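Local coordinates for farnesyl pyrophosphate synthase (Pseudomonas aeruginosa, PDB 3ZOU), which catalyses the condensation of geranyl diphosphate with isopentenyl diphosphate to give farnesyl diphosphate, the C15 precursor of longer isoprenoids, at residues Arg46-Leu51 and Gly183-Ala188; Glu213-Ala218 and Arg285-Tyr290; Tyr262-Arg267 and Tyr290-Arg295. One frame throughout, in Å; residues are numbered along the deposited sequence. Where two conformers were deposited one is given.

Contact 1: Arg46-Leu51 and Gly183-Ala188. With 6H6 (3-(2-oxo-1,3-benzoxazol-3(2H)-yl)propanoic acid), chain G.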
loop_
_atom_site.group_PDB
_atom_site.type_symbol
_atom_site.label_atom_id
_atom_site.label_comp_id
_atom_site.label_asym_id
_atom_site.label_seq_id
_atom_site.Cartn_x
_atom_site.Cartn_y
_atom_site.Cartn_z
ATOM N N ARG A 46 19.882 -5.569 1.821
ATOM C CA ARG A 46 19.019 -5.435 2.980
ATOM C C ARG A 46 19.455 -4.331 3.972
ATOM O O ARG A 46 19.383 -4.468 5.168
ATOM C CB ARG A 46 18.789 -6.768 3.747
ATOM C CG ARG A 46 18.374 -7.952 2.902
ATOM C CD ARG A 46 17.189 -7.639 1.972
ATOM N NE ARG A 46 16.821 -8.928 1.483
ATOM C CZ ARG A 46 16.174 -9.137 0.327
ATOM N NH1 ARG A 46 15.789 -8.136 -0.455
ATOM N NH2 ARG A 46 15.953 -10.375 -0.063
ATOM N N VAL A 47 19.934 -3.212 3.427
ATOM C CA VAL A 47 20.296 -2.066 4.238
ATOM C C VAL A 47 19.156 -1.553 5.125
ATOM O O VAL A 47 19.342 -1.155 6.271
ATOM C CB VAL A 47 20.805 -0.912 3.374
ATOM C CG1 VAL A 47 21.117 0.310 4.232
ATOM C CG2 VAL A 47 21.990 -1.347 2.557
ATOM N N ARG A 48 17.921 -1.516 4.603
ATOM C CA ARG A 48 16.818 -1.034 5.370
ATOM C C ARG A 48 16.389 -1.950 6.515
ATOM O O ARG A 48 16.310 -1.468 7.657
ATOM C CB ARG A 48 15.675 -0.677 4.392
ATOM C CG ARG A 48 16.002 0.559 3.551
ATOM C CD ARG A 48 15.147 0.633 2.313
ATOM N NE ARG A 48 15.651 1.703 1.438
ATOM C CZ ARG A 48 16.699 1.551 0.647
ATOM N NH1 ARG A 48 17.362 0.389 0.564
ATOM N NH2 ARG A 48 17.129 2.556 -0.073
ATOM N N PRO A 49 16.458 -3.273 6.316
ATOM C CA PRO A 49 16.391 -4.191 7.462
ATOM C C PRO A 49 17.526 -3.984 8.493
ATOM O O PRO A 49 17.230 -3.965 9.674
ATOM C CB PRO A 49 16.443 -5.526 6.819
ATOM C CG PRO A 49 15.620 -5.314 5.532
ATOM C CD PRO A 49 16.074 -3.968 5.066
ATOM N N LEU A 50 18.728 -3.829 7.976
ATOM C CA LEU A 50 19.945 -3.609 8.849
ATOM C C LEU A 50 19.629 -2.441 9.776
ATOM O O LEU A 50 19.841 -2.435 10.981
ATOM C CB LEU A 50 21.135 -3.332 7.972
ATOM C CG LEU A 50 22.553 -3.327 8.644
ATOM C CD1 LEU A 50 23.606 -3.397 7.577
ATOM C CD2 LEU A 50 22.697 -2.098 9.466
ATOM N N LEU A 51 19.121 -1.351 9.180
ATOM C CA LEU A 51 18.820 -0.154 9.906
ATOM C C LEU A 51 17.781 -0.408 10.988
ATOM O O LEU A 51 17.857 0.153 12.083
ATOM C CB LEU A 51 18.385 0.975 8.957
ATOM C CG LEU A 51 19.529 1.625 8.158
ATOM C CD1 LEU A 51 19.025 2.453 6.989
ATOM C CD2 LEU A 51 20.433 2.448 9.066
ATOM N N GLY A 183 15.462 9.226 1.341
ATOM C CA GLY A 183 15.574 9.598 2.743
ATOM C C GLY A 183 14.366 9.149 3.551
ATOM O O GLY A 183 14.506 8.669 4.661
ATOM N N ALA A 184 13.156 9.296 3.019
ATOM C CA ALA A 184 11.998 9.032 3.819
ATOM C C ALA A 184 11.991 7.581 4.329
ATOM O O ALA A 184 11.642 7.342 5.481
ATOM C CB ALA A 184 10.710 9.319 3.034
ATOM N N LEU A 185 12.282 6.670 3.458
ATOM C CA LEU A 185 12.185 5.247 3.787
ATOM C C LEU A 185 13.374 4.862 4.682
ATOM O O LEU A 185 13.204 3.971 5.536
ATOM C CB LEU A 185 12.035 4.417 2.531
ATOM C CG LEU A 185 11.849 2.930 2.765
ATOM C CD1 LEU A 185 10.610 2.603 3.528
ATOM C CD2 LEU A 185 11.802 2.202 1.395
ATOM N N ILE A 186 14.548 5.459 4.443
ATOM C CA ILE A 186 15.694 5.232 5.356
ATOM C C ILE A 186 15.328 5.685 6.751
ATOM O O ILE A 186 15.540 4.950 7.768
ATOM C CB ILE A 186 16.957 5.884 4.785
ATOM C CG1 ILE A 186 17.431 5.058 3.602
ATOM C CG2 ILE A 186 18.027 6.051 5.862
ATOM C CD1 ILE A 186 18.386 5.787 2.730
ATOM N N GLU A 187 14.754 6.855 6.868
ATOM C CA GLU A 187 14.329 7.436 8.119
ATOM C C GLU A 187 13.285 6.538 8.783
ATOM O O GLU A 187 13.296 6.255 9.968
ATOM C CB GLU A 187 13.892 8.916 8.017
ATOM C CG GLU A 187 15.046 9.805 7.623
ATOM C CD GLU A 187 14.734 11.007 6.762
ATOM O OE1 GLU A 187 13.651 11.566 6.992
ATOM O OE2 GLU A 187 15.623 11.369 5.905
ATOM N N ALA A 188 12.351 6.033 7.997
ATOM C CA ALA A 188 11.313 5.148 8.532
ATOM C C ALA A 188 11.857 3.829 9.018
ATOM O O ALA A 188 11.335 3.262 9.954
ATOM C CB ALA A 188 10.247 4.877 7.404
HETATM O O 6H6 G . 29.778 -7.005 -0.032
HETATM N N1 6H6 G . 28.787 -4.380 3.052
HETATM O O1 6H6 G . 30.535 -4.843 4.473
HETATM C C2 6H6 G . 29.421 -4.340 4.220
HETATM O O2 6H6 G . 28.649 -3.670 5.112
HETATM C C3 6H6 G . 27.546 -3.264 4.462
HETATM C C4 6H6 G . 26.472 -2.533 4.927
HETATM C C5 6H6 G . 25.456 -2.284 4.010
HETATM C C6 6H6 G . 25.543 -2.749 2.701
HETATM C C7 6H6 G . 26.606 -3.489 2.230
HETATM C C8 6H6 G . 27.625 -3.730 3.139
HETATM C C9 6H6 G . 29.282 -5.069 1.868
HETATM C C10 6H6 G . 28.879 -6.541 2.115
HETATM C C11 6H6 G . 29.011 -7.410 0.865
HETATM O OXT 6H6 G . 28.371 -8.489 0.864
#

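Contact 2: Glu213-Ala218 and Arg285-Tyr290. With 6H6 (3-(2-oxo-1,3-benzoxazol-3(2H)-yl)propanoic acid), chain G.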
loop_
_atom_site.group_PDB
_atom_site.type_symbol
_atom_site.label_atom_id
_atom_site.label_comp_id
_atom_site.label_asym_id
_atom_site.label_seq_id
_atom_site.Cartn_x
_atom_site.Cartn_y
_atom_site.Cartn_z
ATOM N N GLU A 213 18.827 10.959 8.501
ATOM C CA GLU A 213 18.947 12.004 7.514
ATOM C C GLU A 213 20.333 12.128 6.947
ATOM O O GLU A 213 20.547 12.203 5.752
ATOM C CB GLU A 213 18.513 13.359 8.120
ATOM C CG GLU A 213 17.051 13.461 8.487
ATOM C CD GLU A 213 16.656 14.665 9.363
ATOM O OE1 GLU A 213 17.503 15.245 10.069
ATOM O OE2 GLU A 213 15.448 14.986 9.384
ATOM N N ALA A 214 21.285 12.107 7.868
ATOM C CA ALA A 214 22.680 12.225 7.476
ATOM C C ALA A 214 23.193 11.060 6.669
ATOM O O ALA A 214 23.846 11.241 5.618
ATOM C CB ALA A 214 23.522 12.517 8.722
ATOM N N ILE A 215 22.954 9.820 7.093
ATOM C CA ILE A 215 23.433 8.722 6.310
ATOM C C ILE A 215 22.752 8.575 4.973
ATOM O O ILE A 215 23.356 8.113 4.021
ATOM C CB ILE A 215 23.435 7.367 7.030
ATOM C CG1 ILE A 215 22.034 6.949 7.492
ATOM C CG2 ILE A 215 24.320 7.414 8.235
ATOM C CD1 ILE A 215 21.876 5.477 7.627
ATOM N N GLY A 216 21.449 8.932 4.950
ATOM C CA GLY A 216 20.736 8.867 3.646
ATOM C C GLY A 216 21.373 9.743 2.592
ATOM O O GLY A 216 21.607 9.325 1.483
ATOM N N LEU A 217 21.775 10.940 2.978
ATOM C CA LEU A 217 22.453 11.810 2.074
ATOM C C LEU A 217 23.876 11.351 1.810
ATOM O O LEU A 217 24.385 11.387 0.687
ATOM C CB LEU A 217 22.448 13.263 2.565
ATOM C CG LEU A 217 21.189 14.078 2.427
ATOM C CD1 LEU A 217 21.662 15.537 2.722
ATOM C CD2 LEU A 217 20.617 14.006 1.018
ATOM N N ALA A 218 24.554 10.908 2.876
ATOM C CA ALA A 218 25.935 10.399 2.679
ATOM C C ALA A 218 26.048 9.323 1.618
ATOM O O ALA A 218 26.986 9.323 0.788
ATOM C CB ALA A 218 26.486 9.927 4.010
ATOM N N ARG A 285 26.907 3.283 14.133
ATOM C CA ARG A 285 28.118 4.070 13.907
ATOM C C ARG A 285 28.994 3.500 12.794
ATOM O O ARG A 285 29.560 4.211 11.929
ATOM C CB ARG A 285 28.928 4.180 15.216
ATOM C CG ARG A 285 28.206 4.904 16.318
ATOM C CD ARG A 285 28.995 4.855 17.635
ATOM N NE ARG A 285 28.343 5.647 18.666
ATOM C CZ ARG A 285 27.792 5.213 19.780
ATOM N NH1 ARG A 285 27.867 3.951 20.143
ATOM N NH2 ARG A 285 27.170 6.070 20.542
ATOM N N GLN A 286 29.190 2.184 12.851
ATOM C CA GLN A 286 29.987 1.477 11.858
ATOM C C GLN A 286 29.424 1.599 10.431
ATOM O O GLN A 286 30.155 1.683 9.461
ATOM C CB GLN A 286 30.172 0.005 12.259
ATOM C CG GLN A 286 31.061 -0.156 13.472
ATOM C CD GLN A 286 31.296 -1.640 13.800
ATOM O OE1 GLN A 286 31.356 -2.488 12.888
ATOM N NE2 GLN A 286 31.504 -1.940 15.063
ATOM N N LEU A 287 28.108 1.540 10.335
ATOM C CA LEU A 287 27.460 1.749 9.054
ATOM C C LEU A 287 27.733 3.143 8.508
ATOM O O LEU A 287 28.051 3.251 7.353
ATOM C CB LEU A 287 25.931 1.523 9.183
ATOM C CG LEU A 287 25.203 1.758 7.855
ATOM C CD1 LEU A 287 25.516 0.675 6.855
ATOM C CD2 LEU A 287 23.719 1.745 8.197
ATOM N N ALA A 288 27.637 4.139 9.332
ATOM C CA ALA A 288 27.962 5.501 8.905
ATOM C C ALA A 288 29.348 5.639 8.322
ATOM O O ALA A 288 29.543 6.282 7.280
ATOM C CB ALA A 288 27.699 6.509 9.976
ATOM N N ARG A 289 30.315 5.005 9.011
ATOM C CA ARG A 289 31.671 5.011 8.450
ATOM C C ARG A 289 31.786 4.220 7.191
ATOM O O ARG A 289 32.455 4.635 6.207
ATOM C CB ARG A 289 32.626 4.513 9.538
ATOM C CG ARG A 289 32.610 5.405 10.761
ATOM C CD ARG A 289 33.796 5.151 11.693
ATOM N NE ARG A 289 33.632 5.879 12.922
ATOM C CZ ARG A 289 33.200 5.336 14.059
ATOM N NH1 ARG A 289 32.850 4.065 14.110
ATOM N NH2 ARG A 289 33.100 6.086 15.136
ATOM N N TYR A 290 31.201 3.038 7.145
ATOM C CA TYR A 290 31.256 2.189 5.962
ATOM C C TYR A 290 30.785 2.926 4.692
ATOM O O TYR A 290 31.387 2.808 3.631
ATOM C CB TYR A 290 30.389 0.945 6.150
ATOM C CG TYR A 290 30.194 0.180 4.888
ATOM C CD1 TYR A 290 31.170 -0.700 4.417
ATOM C CD2 TYR A 290 29.004 0.326 4.152
ATOM C CE1 TYR A 290 31.004 -1.387 3.217
ATOM C CE2 TYR A 290 28.858 -0.329 2.957
ATOM C CZ TYR A 290 29.876 -1.170 2.499
ATOM O OH TYR A 290 29.679 -1.863 1.294
HETATM O O 6H6 G . 29.778 -7.005 -0.032
HETATM N N1 6H6 G . 28.787 -4.380 3.052
HETATM O O1 6H6 G . 30.535 -4.843 4.473
HETATM C C2 6H6 G . 29.421 -4.340 4.220
HETATM O O2 6H6 G . 28.649 -3.670 5.112
HETATM C C3 6H6 G . 27.546 -3.264 4.462
HETATM C C4 6H6 G . 26.472 -2.533 4.927
HETATM C C5 6H6 G . 25.456 -2.284 4.010
HETATM C C6 6H6 G . 25.543 -2.749 2.701
HETATM C C7 6H6 G . 26.606 -3.489 2.230
HETATM C C8 6H6 G . 27.625 -3.730 3.139
HETATM C C9 6H6 G . 29.282 -5.069 1.868
HETATM C C10 6H6 G . 28.879 -6.541 2.115
HETATM C C11 6H6 G . 29.011 -7.410 0.865
HETATM O OXT 6H6 G . 28.371 -8.489 0.864
#

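Contact 3: Tyr262-Arg267 and Tyr290-Arg295. With 6H6 (3-(2-oxo-1,3-benzoxazol-3(2H)-yl)propanoic acid), chain G.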
loop_
_atom_site.group_PDB
_atom_site.type_symbol
_atom_site.label_atom_id
_atom_site.label_comp_id
_atom_site.label_asym_id
_atom_site.label_seq_id
_atom_site.Cartn_x
_atom_site.Cartn_y
_atom_site.Cartn_z
ATOM N N TYR A 262 32.258 16.850 1.934
ATOM C CA TYR A 262 30.905 16.844 2.389
ATOM C C TYR A 262 30.455 15.445 2.855
ATOM O O TYR A 262 29.767 15.362 3.821
ATOM C CB TYR A 262 30.017 17.326 1.250
ATOM C CG TYR A 262 28.537 17.520 1.587
ATOM C CD1 TYR A 262 28.106 18.134 2.778
ATOM C CD2 TYR A 262 27.572 17.092 0.676
ATOM C CE1 TYR A 262 26.759 18.343 3.047
ATOM C CE2 TYR A 262 26.222 17.304 0.947
ATOM C CZ TYR A 262 25.834 17.900 2.127
ATOM O OH TYR A 262 24.489 18.073 2.424
ATOM N N ALA A 263 30.909 14.422 2.193
ATOM C CA ALA A 263 30.606 13.032 2.624
ATOM C C ALA A 263 31.116 12.810 4.017
ATOM O O ALA A 263 30.402 12.306 4.869
ATOM C CB ALA A 263 31.169 12.022 1.668
ATOM N N LEU A 264 32.337 13.287 4.292
ATOM C CA LEU A 264 32.819 13.180 5.675
ATOM C C LEU A 264 32.034 13.950 6.699
ATOM O O LEU A 264 31.789 13.511 7.813
ATOM C CB LEU A 264 34.320 13.579 5.796
ATOM C CG LEU A 264 35.273 12.776 4.928
ATOM C CD1 LEU A 264 36.694 13.204 5.268
ATOM C CD2 LEU A 264 35.153 11.283 5.085
ATOM N N GLU A 265 31.611 15.159 6.317
ATOM C CA GLU A 265 30.801 15.988 7.192
ATOM C C GLU A 265 29.472 15.306 7.534
ATOM O O GLU A 265 29.027 15.383 8.665
ATOM C CB GLU A 265 30.528 17.352 6.545
ATOM C CG GLU A 265 31.805 18.161 6.365
ATOM C CD GLU A 265 31.653 19.420 5.563
ATOM O OE1 GLU A 265 30.656 19.604 4.820
ATOM O OE2 GLU A 265 32.611 20.207 5.663
ATOM N N LEU A 266 28.871 14.639 6.553
ATOM C CA LEU A 266 27.592 13.909 6.746
ATOM C C LEU A 266 27.805 12.704 7.686
ATOM O O LEU A 266 27.041 12.494 8.636
ATOM C CB LEU A 266 26.988 13.471 5.402
ATOM C CG LEU A 266 26.484 14.665 4.532
ATOM C CD1 LEU A 266 26.320 14.164 3.147
ATOM C CD2 LEU A 266 25.196 15.252 5.142
ATOM N N ARG A 267 28.882 11.952 7.435
ATOM C CA ARG A 267 29.236 10.884 8.383
ATOM C C ARG A 267 29.357 11.481 9.808
ATOM O O ARG A 267 28.871 10.956 10.806
ATOM C CB ARG A 267 30.567 10.291 8.044
ATOM C CG ARG A 267 31.092 9.307 9.091
ATOM C CD ARG A 267 32.589 9.118 8.958
ATOM N NE ARG A 267 33.274 10.371 9.224
ATOM C CZ ARG A 267 34.565 10.571 8.950
ATOM N NH1 ARG A 267 35.226 9.619 8.311
ATOM N NH2 ARG A 267 35.111 11.775 9.210
ATOM N N TYR A 290 31.201 3.038 7.145
ATOM C CA TYR A 290 31.256 2.189 5.962
ATOM C C TYR A 290 30.785 2.926 4.692
ATOM O O TYR A 290 31.387 2.808 3.631
ATOM C CB TYR A 290 30.389 0.945 6.150
ATOM C CG TYR A 290 30.194 0.180 4.888
ATOM C CD1 TYR A 290 31.170 -0.700 4.417
ATOM C CD2 TYR A 290 29.004 0.326 4.152
ATOM C CE1 TYR A 290 31.004 -1.387 3.217
ATOM C CE2 TYR A 290 28.858 -0.329 2.957
ATOM C CZ TYR A 290 29.876 -1.170 2.499
ATOM O OH TYR A 290 29.679 -1.863 1.294
ATOM N N ILE A 291 29.697 3.693 4.862
ATOM C CA ILE A 291 29.069 4.342 3.717
ATOM C C ILE A 291 30.047 5.287 2.990
ATOM O O ILE A 291 30.124 5.280 1.768
ATOM C CB ILE A 291 27.811 5.116 4.147
ATOM C CG1 ILE A 291 26.669 4.155 4.477
ATOM C CG2 ILE A 291 27.348 6.064 3.071
ATOM C CD1 ILE A 291 25.602 4.777 5.302
ATOM N N VAL A 292 30.851 5.997 3.754
ATOM C CA VAL A 292 31.767 6.923 3.131
ATOM C C VAL A 292 33.158 6.339 2.874
ATOM O O VAL A 292 33.949 6.929 2.144
ATOM C CB VAL A 292 31.861 8.249 3.916
ATOM C CG1 VAL A 292 30.486 8.862 4.016
ATOM C CG2 VAL A 292 32.493 8.093 5.322
ATOM N N GLU A 293 33.469 5.199 3.489
ATOM C CA GLU A 293 34.741 4.550 3.230
ATOM C C GLU A 293 34.763 3.626 2.070
ATOM O O GLU A 293 35.865 3.167 1.626
ATOM C CB GLU A 293 35.240 3.822 4.493
ATOM C CG GLU A 293 35.603 4.722 5.659
ATOM C CD GLU A 293 36.022 3.956 6.900
ATOM O OE1 GLU A 293 36.337 2.707 6.805
ATOM O OE2 GLU A 293 35.964 4.539 8.006
ATOM N N ARG A 294 33.590 3.269 1.543
ATOM C CA ARG A 294 33.584 2.350 0.418
ATOM C C ARG A 294 34.283 2.942 -0.831
ATOM O O ARG A 294 34.250 4.133 -1.118
ATOM C CB ARG A 294 32.206 1.722 0.181
ATOM C CG ARG A 294 31.150 2.668 -0.251
ATOM C CD ARG A 294 29.722 2.251 0.143
ATOM N NE ARG A 294 28.952 3.483 -0.023
ATOM C CZ ARG A 294 28.299 3.795 -1.122
ATOM N NH1 ARG A 294 28.314 2.956 -2.164
ATOM N NH2 ARG A 294 27.706 4.990 -1.227
ATOM N N ARG A 295 35.037 2.041 -1.482
ATOM C CA ARG A 295 35.922 2.348 -2.613
ATOM C C ARG A 295 35.750 1.159 -3.550
ATOM O O ARG A 295 34.784 1.160 -4.299
ATOM C CB ARG A 295 37.430 2.496 -2.213
ATOM C CG ARG A 295 37.837 3.680 -1.297
ATOM C CD ARG A 295 37.638 5.105 -1.889
ATOM N NE ARG A 295 38.016 6.127 -0.916
ATOM C CZ ARG A 295 37.205 6.677 -0.001
ATOM N NH1 ARG A 295 35.914 6.315 0.078
ATOM N NH2 ARG A 295 37.679 7.602 0.841
HETATM O O 6H6 G . 29.778 -7.005 -0.032
HETATM N N1 6H6 G . 28.787 -4.380 3.052
HETATM O O1 6H6 G . 30.535 -4.843 4.473
HETATM C C2 6H6 G . 29.421 -4.340 4.220
HETATM O O2 6H6 G . 28.649 -3.670 5.112
HETATM C C3 6H6 G . 27.546 -3.264 4.462
HETATM C C4 6H6 G . 26.472 -2.533 4.927
HETATM C C5 6H6 G . 25.456 -2.284 4.010
HETATM C C6 6H6 G . 25.543 -2.749 2.701
HETATM C C7 6H6 G . 26.606 -3.489 2.230
HETATM C C8 6H6 G . 27.625 -3.730 3.139
HETATM C C9 6H6 G . 29.282 -5.069 1.868
HETATM C C10 6H6 G . 28.879 -6.541 2.115
HETATM C C11 6H6 G . 29.011 -7.410 0.865
HETATM O OXT 6H6 G . 28.371 -8.489 0.864
HETATM O O HOH W 1 35.062 6.887 8.736
#

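Contact 1: Arg46-Leu51 and Gly183-Ala188
Leu-51 and Ile-186 make the tight, buried half of this contact, and Arg-48 laid against Leu-185 makes its more open half. On the buried side, CD1 of Leu-51 meets the CG2 methyl of Ile-186 at 3.9 Å, the two branched chains slanting across each other. Tyr-211 and Ile-215 of helix 202-227 also touch Leu-51, so helix 202-227 packs against Leu-51 as well. On the other side, Arg-48 presents its aliphatic stem: its chain is extended from CG to NE and passes Leu-185 nearly at right angles, with CD 3.8 Å and NE 3.9 Å from CD2 of Leu-185. That methyl is within range because Leu-185 sends CG away from its own backbone N (chi1 -177°). Both helices, 47-58 and 171-196, belong to the all-helical isoprenoid synthase fold, in which helices surround a central reaction cavity; here the short segments run in the same general direction, 37° apart, with axes 9.5 Å from each other. Arg-48 is only partly exposed and also touches Val-73 and His-77 of helix 67-85. Its side chain lies about 6 Å from the bound geranyl diphosphate at the nearest atoms. A different face of helix 47-58 meets the fragment 6H6: CG2 of Val-47 lies 3.8 Å from C6 of its benzo ring, and CD1 of Leu-50 is 4.0 Å from C4. Just before the helix, at its N-cap position, buried Arg-46 forms salt bridges with Asp-15 and Glu-74.

Contact 2: Glu213-Ala218 and Arg285-Tyr290
Ile-215 packs against Leu-287 and Ala-288 in a small, entirely apolar contact, buried where helix 202-227 meets the last helix of the chain, 282-293. The backbones come close at Ala-288, whose CA lies 6.1 Å from that of Ile-215, an approach allowed by the short alanine side chain. The CG2 methyl of Ile-215 rests on CB of Ala-288 at 3.9 Å. Ile-215 is in a rotamer uncommon in helices, with CG1 lodged between backbone N and carbonyl carbon (chi1 60°); its CD1 comes to 4.2 Å from CD2 of Leu-287. Ala-270 and Ile-291 also touch Ile-215, so helix 256-273 joins the same apolar cluster. Within this isoprenoid synthase fold the C-terminal helix is thus fastened to the helical bundle on one face, while another face lines the pocket occupied by 6H6. Leu-287 serves both, its fork splitting between them: CD2 turns to Ile-215 and CD1 approaches C4 of the fragment at 3.9 Å. One turn further on, Tyr-290 swings its ring out away from its backbone N (chi1 169°) and lays one face nearly parallel to the flat benzoxazolone. Ring oxygen O2 of 6H6 sits over the centre of the Tyr-290 ring, 3.7 Å above its plane, and CE2 of Tyr-290 is 3.5 Å from C3 of 6H6. Ile-3 of the N-terminal helix touches both Leu-287 and Tyr-290. Nearer the start of helix 282-293, Arg-285 pairs with Asp-282 and donates to the carbonyls of Leu-274, Phe-277 and Pro-278.

Contact 3: Tyr262-Arg267 and Tyr290-Arg295
Val-292 carries the apolar part of the contact, its two methyls dividing the opposite helix between them. CG1 faces Ala-263, 4.0 Å from its CB and 3.5 Å from its carbonyl O. CG2, held between backbone N and carbonyl carbon (chi1 -58° to CG1), turns to Arg-267 and lies 3.8 Å from its CD, the two side chains crossing near a right angle; exposed Leu-264 adds a looser touch from CD2. The polar part is bridged by solvent. Arg-267 bends at its third torsion (chi3 64°), and its NH1 makes a weak bond to a water that in turn donates to OE2 of Glu-293 at 2.6 Å, linking two opposite charges that do not meet directly. A third group of bonds gathers at the end of helix 282-293, where arginines donate to the carbonyls of its last turn and just beyond. NE of Arg-294 reaches O of Ile-291 at 2.8 Å, in the carbonyl plane on a lone pair, while its NH2 forms a salt bridge with Asp-223. NH1 of Arg-295 holds two acceptors near its guanidinium plane, O of Val-292 at 2.9 Å and O of Arg-294 at 3.0 Å. The whole is a helical hairpin, the consecutive helices 256-273 and 282-293 running antiparallel, with arginine side chains donating to carbonyls at the C-terminal end of the second.

The three contacts move outward from the core: the centre of contact 1 lies about 3 Å from the chain centre, those of contacts 2 and 3 about 13 and 18 Å. Contacts 1 and 2 meet where Leu-51 touches both Ile-215 and Leu-287, joining their apolar packing. Contacts 2 and 3 share Tyr-290 and the last helix, 282-293, which packs on helix 202-227 in one and on helix 256-273 in the other. Chemistry follows place: contact 2 is purely aliphatic, contact 1 adds the stem of an arginine, and contact 3, partly at the surface, brings in water and charged groups. Contacts 1 and 2 line the 6H6 pocket with their own residues; contact 3 reaches it only through the shared Tyr-290.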